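Local atomic coordinates of titin (Homo sapiens, PDB entry 5JDD), a protein that forms part of the elastic I-band filament of striated muscle sarcomeres as a chain of immunoglobulin domains, probably acting as a molecular spring. Residues W36-V41 and G71-V76. Numbering follows the deposited sequence.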
loop_
_atom_site.group_PDB
_atom_site.type_symbol
_atom_site.label_atom_id
_atom_site.label_comp_id
_atom_site.label_asym_id
_atom_site.label_seq_id
_atom_site.Cartn_x
_atom_site.Cartn_y
_atom_site.Cartn_z
ATOM N N TRP A 36 -7.420 20.279 39.843
ATOM C CA TRP A 36 -7.177 20.410 38.411
ATOM C C TRP A 36 -8.489 20.644 37.677
ATOM O O TRP A 36 -9.527 20.079 38.054
ATOM C CB TRP A 36 -6.524 19.146 37.859
ATOM C CG TRP A 36 -5.150 18.884 38.370
ATOM C CD1 TRP A 36 -4.816 18.215 39.512
ATOM C CD2 TRP A 36 -3.916 19.279 37.757
ATOM N NE1 TRP A 36 -3.448 18.157 39.639
ATOM C CE2 TRP A 36 -2.873 18.803 38.576
ATOM C CE3 TRP A 36 -3.595 19.978 36.584
ATOM C CZ2 TRP A 36 -1.524 19.006 38.264
ATOM C CZ3 TRP A 36 -2.256 20.174 36.270
ATOM C CH2 TRP A 36 -1.236 19.692 37.114
ATOM N N PHE A 37 -8.437 21.476 36.633
ATOM C CA PHE A 37 -9.614 21.802 35.820
ATOM C C PHE A 37 -9.375 21.626 34.325
ATOM O O PHE A 37 -8.276 21.879 33.829
ATOM C CB PHE A 37 -10.036 23.250 36.068
ATOM C CG PHE A 37 -10.551 23.510 37.459
ATOM C CD1 PHE A 37 -9.677 23.734 38.512
ATOM C CD2 PHE A 37 -11.917 23.544 37.703
ATOM C CE1 PHE A 37 -10.157 23.976 39.795
ATOM C CE2 PHE A 37 -12.407 23.788 38.984
ATOM C CZ PHE A 37 -11.527 24.001 40.025
ATOM N N HIS A 38 -10.415 21.202 33.608
ATOM C CA HIS A 38 -10.386 21.130 32.150
ATOM C C HIS A 38 -11.786 21.499 31.691
ATOM O O HIS A 38 -12.765 21.007 32.250
ATOM C CB HIS A 38 -10.010 19.714 31.712
ATOM C CG HIS A 38 -10.045 19.483 30.230
ATOM N ND1 HIS A 38 -9.192 20.115 29.350
ATOM C CD2 HIS A 38 -10.796 18.640 29.484
ATOM C CE1 HIS A 38 -9.432 19.686 28.120
ATOM N NE2 HIS A 38 -10.406 18.794 28.176
ATOM N N LYS A 39 -11.875 22.378 30.695
ATOM C CA LYS A 39 -13.166 22.895 30.226
ATOM C C LYS A 39 -14.042 23.421 31.368
ATOM O O LYS A 39 -15.255 23.175 31.398
ATOM C CB LYS A 39 -13.910 21.839 29.404
ATOM C CG LYS A 39 -13.199 21.473 28.107
ATOM C CD LYS A 39 -13.981 20.436 27.315
ATOM C CE LYS A 39 -13.128 19.837 26.206
ATOM N NZ LYS A 39 -13.695 18.565 25.662
ATOM N N SER A 40 -13.411 24.128 32.306
ATOM C CA SER A 40 -14.087 24.778 33.435
ATOM C C SER A 40 -14.761 23.833 34.438
ATOM O O SER A 40 -15.571 24.267 35.258
ATOM C CB SER A 40 -15.077 25.844 32.946
ATOM O OG SER A 40 -14.394 26.940 32.366
ATOM N N VAL A 41 -14.424 22.549 34.374
ATOM C CA VAL A 41 -14.945 21.585 35.332
ATOM C C VAL A 41 -13.789 20.927 36.075
ATOM O O VAL A 41 -12.782 20.552 35.467
ATOM C CB VAL A 41 -15.822 20.517 34.653
ATOM C CG1 VAL A 41 -16.364 19.540 35.682
ATOM C CG2 VAL A 41 -16.968 21.176 33.915
ATOM N N GLY A 71 -6.654 20.229 24.886
ATOM C CA GLY A 71 -7.029 21.536 25.388
ATOM C C GLY A 71 -6.256 21.944 26.621
ATOM O O GLY A 71 -5.222 21.368 26.951
ATOM N N GLU A 72 -6.767 22.952 27.315
ATOM C CA GLU A 72 -6.032 23.574 28.406
ATOM C C GLU A 72 -6.418 22.995 29.761
ATOM O O GLU A 72 -7.604 22.844 30.078
ATOM C CB GLU A 72 -6.273 25.082 28.391
ATOM C CG GLU A 72 -5.361 25.893 29.300
ATOM C CD GLU A 72 -5.396 27.369 28.950
ATOM O OE1 GLU A 72 -6.480 27.985 29.082
ATOM O OE2 GLU A 72 -4.347 27.904 28.526
ATOM N N TYR A 73 -5.402 22.659 30.546
ATOM C CA TYR A 73 -5.583 22.144 31.893
ATOM C C TYR A 73 -5.040 23.166 32.874
ATOM O O TYR A 73 -4.004 23.781 32.620
ATOM C CB TYR A 73 -4.857 20.801 32.033
ATOM C CG TYR A 73 -5.547 19.705 31.262
ATOM C CD1 TYR A 73 -5.396 19.587 29.883
ATOM C CD2 TYR A 73 -6.377 18.810 31.909
ATOM C CE1 TYR A 73 -6.054 18.596 29.178
ATOM C CE2 TYR A 73 -7.035 17.811 31.220
ATOM C CZ TYR A 73 -6.870 17.706 29.849
ATOM O OH TYR A 73 -7.532 16.720 29.150
ATOM N N THR A 74 -5.749 23.362 33.985
ATOM C CA THR A 74 -5.362 24.329 34.998
ATOM C C THR A 74 -5.144 23.636 36.340
ATOM O O THR A 74 -5.987 22.851 36.790
ATOM C CB THR A 74 -6.445 25.408 35.173
ATOM O OG1 THR A 74 -6.716 26.014 33.905
ATOM C CG2 THR A 74 -6.004 26.481 36.169
ATOM N N ALA A 75 -4.004 23.918 36.968
ATOM C CA ALA A 75 -3.774 23.525 38.354
ATOM C C ALA A 75 -4.051 24.726 39.245
ATOM O O ALA A 75 -3.570 25.826 38.979
ATOM C CB ALA A 75 -2.356 23.045 38.552
ATOM N N VAL A 76 -4.832 24.508 40.297
ATOM C CA VAL A 76 -5.147 25.555 41.258
ATOM C C VAL A 76 -4.566 25.206 42.617
ATOM O O VAL A 76 -4.836 24.129 43.152
ATOM C CB VAL A 76 -6.659 25.763 41.406
ATOM C CG1 VAL A 76 -6.948 26.877 42.402
ATOM C CG2 VAL A 76 -7.285 26.089 40.062
HETATM O O HOH W 1 -8.301 24.785 32.075
HETATM O O HOH W 2 -9.941 23.713 29.039
#
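The C and F strands of an I-set immunoglobulin domain meet where Phe37 pairs with Thr74, a worked example of how an antiparallel ladder ends. Phe37 N reaches Thr74 O at 2.8 Å, and Thr74 N returns to Phe37 O at 2.9 Å. On the core side, the methyl CB of Ala75 sits over the six-membered ring of Trp36, the strand C tryptophan that fills the core of the fold, 3.7 Å from the ring centroid in a CH-pi contact; Phe23 and Val25 of the facing sheet also pack on Trp36. Phe37 lies on the other face, its CE1 against Val76 CG2.

Beyond this pair, side chain and water replace backbone bonding. His38 lays its ring over Tyr73 in an offset stack, planes 9° apart, chi1 of 176° carrying CG away from the backbone N, while its ND1 donates to Glu72 O at 3.2 Å from well above the carbonyl plane. Tyr73 OH bonds Asp69 O, four residues back, the tyrosine corner. Two waters also donate to Glu72 O: one accepts from Lys39 N, the other is hydrogen-bonded to Thr74 OG1, which also bonds Lys83 NZ. Three donors thus satisfy this carbonyl; the ND1 bond is consistent with a hydrogen on ND1 and helps fix the ring's rotation.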